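Local coordinates for protein BIFUNCTIONAL PROTEIN Proline utilization A (PutA) (Corynebacterium freiburgense, PDB 5UX5) that probably oxidises proline to glutamate in two steps, joining an FAD-dependent proline dehydrogenase to an NAD-dependent aldehyde dehydrogenase in one polypeptide, at residues V541-A553 with G756-S768. Residues are numbered along the deposited sequence; the frame is centred on the assembly and turned at random.
Sequences VMTHEAGKTIAEA and GHELSTTMNGLIS
The backbone oxygen of T549, a residue whose methyl meets T761 and N764 across the contact, is gripped by two amides at the start of helix 550-574: A553 N bonds to T549 O at 2.7 Å, and E552 N bonds to it weakly. E552 N also donates to OG1 of T549 at 3.3 Å, with an N-H...O angle of 140°, a capping bond that makes T549 the N-cap of this helix. The site is the turn between two consecutive helices of the aldehyde dehydrogenase part; G547 is the first residue to leave helical phi/psi, with positive phi, and the long loop 756-768 wraps round the bend. With OG1 set between the backbone N and the carbonyl carbon, CG2 of T549 is turned into the loop, where it lies 3.7 Å from CG2 of T761 and 3.6 Å from OD1 of N764.

N764 approaches T549 at about a right angle; its ND2 bonds to H720 ND1, outside both segments, and weakly to G765 O of its own loop. No hydrogen bond links the two segments; van der Waals packing of backbone and side chains joins them. G756, which has no side chain, lies with its CA close to the carbonyl oxygens of G547 and K548, making a C-H...O contact of 3.4 Å with K548 O. Beside it, the rings of H544 and H757 are nearly parallel, at 7°, but slid so far apart that they barely overlap, with centroids 5.3 Å apart. Their main touch is H757 CB against H544 NE2, while H544 ND1 bonds back to G540 O, four residues earlier.

Further out, I550 CD1 meets L759 CD2 on the side where helix 477-484 also packs. The side chain of I767 lies about 7 Å from the bound NAD. Its CG1, anti to the backbone N (chi1 -162°), carries CD1 of I767 to 3.4 Å from A546 O.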
loop_
_atom_site.group_PDB
_atom_site.type_symbol
_atom_site.label_atom_id
_atom_site.label_comp_id
_atom_site.label_asym_id
_atom_site.label_seq_id
_atom_site.Cartn_x
_atom_site.Cartn_y
_atom_site.Cartn_z
ATOM N N VAL A 541 19.271 7.895 7.076
ATOM C CA VAL A 541 19.147 9.355 7.136
ATOM C C VAL A 541 17.683 9.791 7.124
ATOM O O VAL A 541 17.329 10.807 7.737
ATOM C CB VAL A 541 19.935 10.059 6.019
ATOM C CG1 VAL A 541 19.255 9.873 4.654
ATOM C CG2 VAL A 541 20.130 11.540 6.378
ATOM N N MET A 542 16.811 9.040 6.448
ATOM C CA MET A 542 15.408 9.421 6.400
ATOM C C MET A 542 14.720 9.239 7.734
ATOM O O MET A 542 13.819 10.015 8.058
ATOM C CB MET A 542 14.678 8.618 5.335
ATOM C CG MET A 542 15.162 8.950 3.971
ATOM S SD MET A 542 14.704 7.755 2.712
ATOM C CE MET A 542 13.053 8.280 2.296
ATOM N N THR A 543 15.117 8.229 8.523
ATOM C CA THR A 543 14.456 7.984 9.808
ATOM C C THR A 543 14.955 8.917 10.907
ATOM O O THR A 543 14.242 9.116 11.895
ATOM C CB THR A 543 14.603 6.512 10.242
ATOM O OG1 THR A 543 15.975 6.106 10.200
ATOM C CG2 THR A 543 13.809 5.582 9.322
ATOM N N HIS A 544 16.124 9.542 10.732
ATOM C CA HIS A 544 16.631 10.513 11.698
ATOM C C HIS A 544 16.365 11.948 11.235
ATOM O O HIS A 544 15.575 12.666 11.861
ATOM C CB HIS A 544 18.118 10.262 11.945
ATOM C CG HIS A 544 18.375 8.945 12.603
ATOM N ND1 HIS A 544 18.677 7.804 11.889
ATOM C CD2 HIS A 544 18.316 8.571 13.902
ATOM C CE1 HIS A 544 18.807 6.790 12.722
ATOM N NE2 HIS A 544 18.593 7.229 13.949
ATOM N N GLU A 545 16.988 12.384 10.132
ATOM C CA GLU A 545 16.853 13.779 9.722
ATOM C C GLU A 545 15.421 14.101 9.329
ATOM O O GLU A 545 14.876 15.132 9.738
ATOM C CB GLU A 545 17.806 14.105 8.582
ATOM C CG GLU A 545 17.914 15.603 8.334
ATOM C CD GLU A 545 18.655 15.950 7.076
ATOM O OE1 GLU A 545 19.463 16.904 7.094
ATOM O OE2 GLU A 545 18.443 15.249 6.070
ATOM N N ALA A 546 14.792 13.239 8.529
ATOM C CA ALA A 546 13.415 13.490 8.115
ATOM C C ALA A 546 12.383 13.010 9.131
ATOM O O ALA A 546 11.244 13.480 9.093
ATOM C CB ALA A 546 13.143 12.830 6.758
ATOM N N GLY A 547 12.746 12.129 10.059
ATOM C CA GLY A 547 11.795 11.705 11.072
ATOM C C GLY A 547 10.715 10.746 10.607
ATOM O O GLY A 547 9.654 10.682 11.235
ATOM N N LYS A 548 10.935 10.024 9.507
ATOM C CA LYS A 548 9.986 9.052 8.977
ATOM C C LYS A 548 10.214 7.671 9.592
ATOM O O LYS A 548 11.335 7.302 9.937
ATOM C CB LYS A 548 10.123 8.971 7.448
ATOM C CG LYS A 548 10.141 10.347 6.801
ATOM C CD LYS A 548 10.027 10.310 5.275
ATOM C CE LYS A 548 8.736 9.656 4.846
ATOM N NZ LYS A 548 8.360 9.904 3.456
ATOM N N THR A 549 9.141 6.892 9.705
ATOM C CA THR A 549 9.302 5.484 10.043
ATOM C C THR A 549 9.851 4.714 8.847
ATOM O O THR A 549 9.821 5.185 7.711
ATOM C CB THR A 549 7.976 4.860 10.478
ATOM O OG1 THR A 549 7.043 4.842 9.381
ATOM C CG2 THR A 549 7.381 5.622 11.669
ATOM N N ILE A 550 10.394 3.528 9.118
ATOM C CA ILE A 550 10.785 2.633 8.035
ATOM C C ILE A 550 9.599 2.342 7.121
ATOM O O ILE A 550 9.724 2.322 5.879
ATOM C CB ILE A 550 11.379 1.340 8.599
ATOM C CG1 ILE A 550 12.639 1.621 9.395
ATOM C CG2 ILE A 550 11.727 0.405 7.495
ATOM C CD1 ILE A 550 13.387 0.345 9.725
ATOM N N ALA A 551 8.425 2.109 7.712
ATOM C CA ALA A 551 7.287 1.719 6.897
ATOM C C ALA A 551 6.932 2.811 5.898
ATOM O O ALA A 551 6.398 2.519 4.818
ATOM C CB ALA A 551 6.084 1.367 7.777
ATOM N N GLU A 552 7.248 4.063 6.224
ATOM C CA GLU A 552 7.010 5.183 5.326
ATOM C C GLU A 552 8.223 5.482 4.454
ATOM O O GLU A 552 8.079 5.770 3.262
ATOM C CB GLU A 552 6.636 6.431 6.134
ATOM C CG GLU A 552 5.291 6.364 6.831
ATOM C CD GLU A 552 4.124 6.578 5.889
ATOM O OE1 GLU A 552 4.326 7.205 4.828
ATOM O OE2 GLU A 552 2.999 6.139 6.213
ATOM N N ALA A 553 9.428 5.377 5.004
ATOM C CA ALA A 553 10.607 5.739 4.226
ATOM C C ALA A 553 10.974 4.678 3.178
ATOM O O ALA A 553 11.447 5.036 2.096
ATOM C CB ALA A 553 11.772 6.008 5.171
ATOM N N GLY A 756 10.586 8.698 14.303
ATOM C CA GLY A 756 10.669 7.743 13.210
ATOM C C GLY A 756 11.762 6.708 13.384
ATOM O O GLY A 756 11.650 5.609 12.838
ATOM N N HIS A 757 12.792 7.015 14.169
ATOM C CA HIS A 757 13.921 6.112 14.339
ATOM C C HIS A 757 13.674 5.056 15.419
ATOM O O HIS A 757 14.586 4.282 15.735
ATOM C CB HIS A 757 15.188 6.905 14.672
ATOM C CG HIS A 757 15.132 7.591 16.001
ATOM N ND1 HIS A 757 14.904 8.946 16.135
ATOM C CD2 HIS A 757 15.224 7.102 17.261
ATOM C CE1 HIS A 757 14.892 9.270 17.416
ATOM N NE2 HIS A 757 15.076 8.166 18.119
ATOM N N GLU A 758 12.468 5.008 15.980
ATOM C CA GLU A 758 12.081 4.002 16.963
ATOM C C GLU A 758 11.201 2.957 16.283
ATOM O O GLU A 758 10.072 3.259 15.895
ATOM C CB GLU A 758 11.341 4.649 18.137
ATOM C CG GLU A 758 12.238 5.322 19.180
ATOM C CD GLU A 758 13.242 4.361 19.836
ATOM O OE1 GLU A 758 13.011 3.130 19.841
ATOM O OE2 GLU A 758 14.277 4.842 20.349
ATOM N N LEU A 759 11.697 1.721 16.197
ATOM C CA LEU A 759 11.003 0.663 15.457
ATOM C C LEU A 759 9.538 0.508 15.845
ATOM O O LEU A 759 8.713 0.145 14.997
ATOM C CB LEU A 759 11.715 -0.670 15.662
ATOM C CG LEU A 759 13.084 -0.780 15.009
ATOM C CD1 LEU A 759 13.833 -2.010 15.541
ATOM C CD2 LEU A 759 12.864 -0.879 13.506
ATOM N N SER A 760 9.190 0.793 17.100
ATOM C CA SER A 760 7.826 0.577 17.566
ATOM C C SER A 760 6.868 1.656 17.115
ATOM O O SER A 760 5.656 1.420 17.163
ATOM C CB SER A 760 7.778 0.491 19.091
ATOM O OG SER A 760 8.385 1.614 19.688
ATOM N N THR A 761 7.386 2.828 16.713
ATOM C CA THR A 761 6.568 3.918 16.181
ATOM C C THR A 761 5.733 3.463 14.990
ATOM O O THR A 761 6.261 2.919 14.007
ATOM C CB THR A 761 7.448 5.102 15.736
ATOM O OG1 THR A 761 8.202 5.620 16.833
ATOM C CG2 THR A 761 6.597 6.209 15.207
ATOM N N THR A 762 4.429 3.737 15.063
ATOM C CA THR A 762 3.532 3.552 13.938
ATOM C C THR A 762 2.921 4.859 13.448
ATOM O O THR A 762 2.253 4.850 12.406
ATOM C CB THR A 762 2.419 2.540 14.295
ATOM O OG1 THR A 762 1.887 2.814 15.596
ATOM C CG2 THR A 762 2.993 1.145 14.326
ATOM N N MET A 763 3.089 5.970 14.178
ATOM C CA MET A 763 2.873 7.320 13.644
ATOM C C MET A 763 4.001 8.208 14.140
ATOM O O MET A 763 4.117 8.441 15.347
ATOM C CB MET A 763 1.532 7.942 14.027
ATOM C CG MET A 763 1.362 9.264 13.292
ATOM S SD MET A 763 0.272 10.456 14.020
ATOM C CE MET A 763 -1.253 9.635 13.806
ATOM N N ASN A 764 4.829 8.692 13.212
ATOM C CA ASN A 764 6.021 9.455 13.547
ATOM C C ASN A 764 5.674 10.886 13.976
ATOM O O ASN A 764 4.505 11.298 14.036
ATOM C CB ASN A 764 7.000 9.427 12.373
ATOM C CG ASN A 764 6.311 9.587 11.015
ATOM O OD1 ASN A 764 5.815 8.612 10.408
ATOM N ND2 ASN A 764 6.289 10.815 10.529
ATOM N N GLY A 765 6.726 11.658 14.284
ATOM C CA GLY A 765 6.570 13.035 14.695
ATOM C C GLY A 765 6.559 13.986 13.512
ATOM O O GLY A 765 6.635 13.588 12.351
ATOM N N LEU A 766 6.450 15.271 13.821
ATOM C CA LEU A 766 6.440 16.284 12.783
ATOM C C LEU A 766 7.857 16.748 12.485
ATOM O O LEU A 766 8.793 16.516 13.256
ATOM C CB LEU A 766 5.576 17.478 13.172
ATOM C CG LEU A 766 4.138 17.239 13.624
ATOM C CD1 LEU A 766 3.635 18.564 14.182
ATOM C CD2 LEU A 766 3.203 16.672 12.507
ATOM N N ILE A 767 8.006 17.385 11.321
ATOM C CA ILE A 767 9.306 17.841 10.854
ATOM C C ILE A 767 9.805 19.020 11.667
ATOM O O ILE A 767 11.008 19.310 11.664
ATOM C CB ILE A 767 9.215 18.177 9.352
ATOM C CG1 ILE A 767 10.606 18.216 8.731
ATOM C CG2 ILE A 767 8.416 19.442 9.126
ATOM C CD1 ILE A 767 11.256 16.816 8.702
ATOM N N SER A 768 8.896 19.716 12.352
ATOM C CA SER A 768 9.133 20.889 13.183
ATOM C C SER A 768 7.814 21.258 13.842
ATOM O O SER A 768 6.759 20.818 13.382
ATOM C CB SER A 768 9.648 22.057 12.356
ATOM O OG SER A 768 8.650 22.456 11.427
#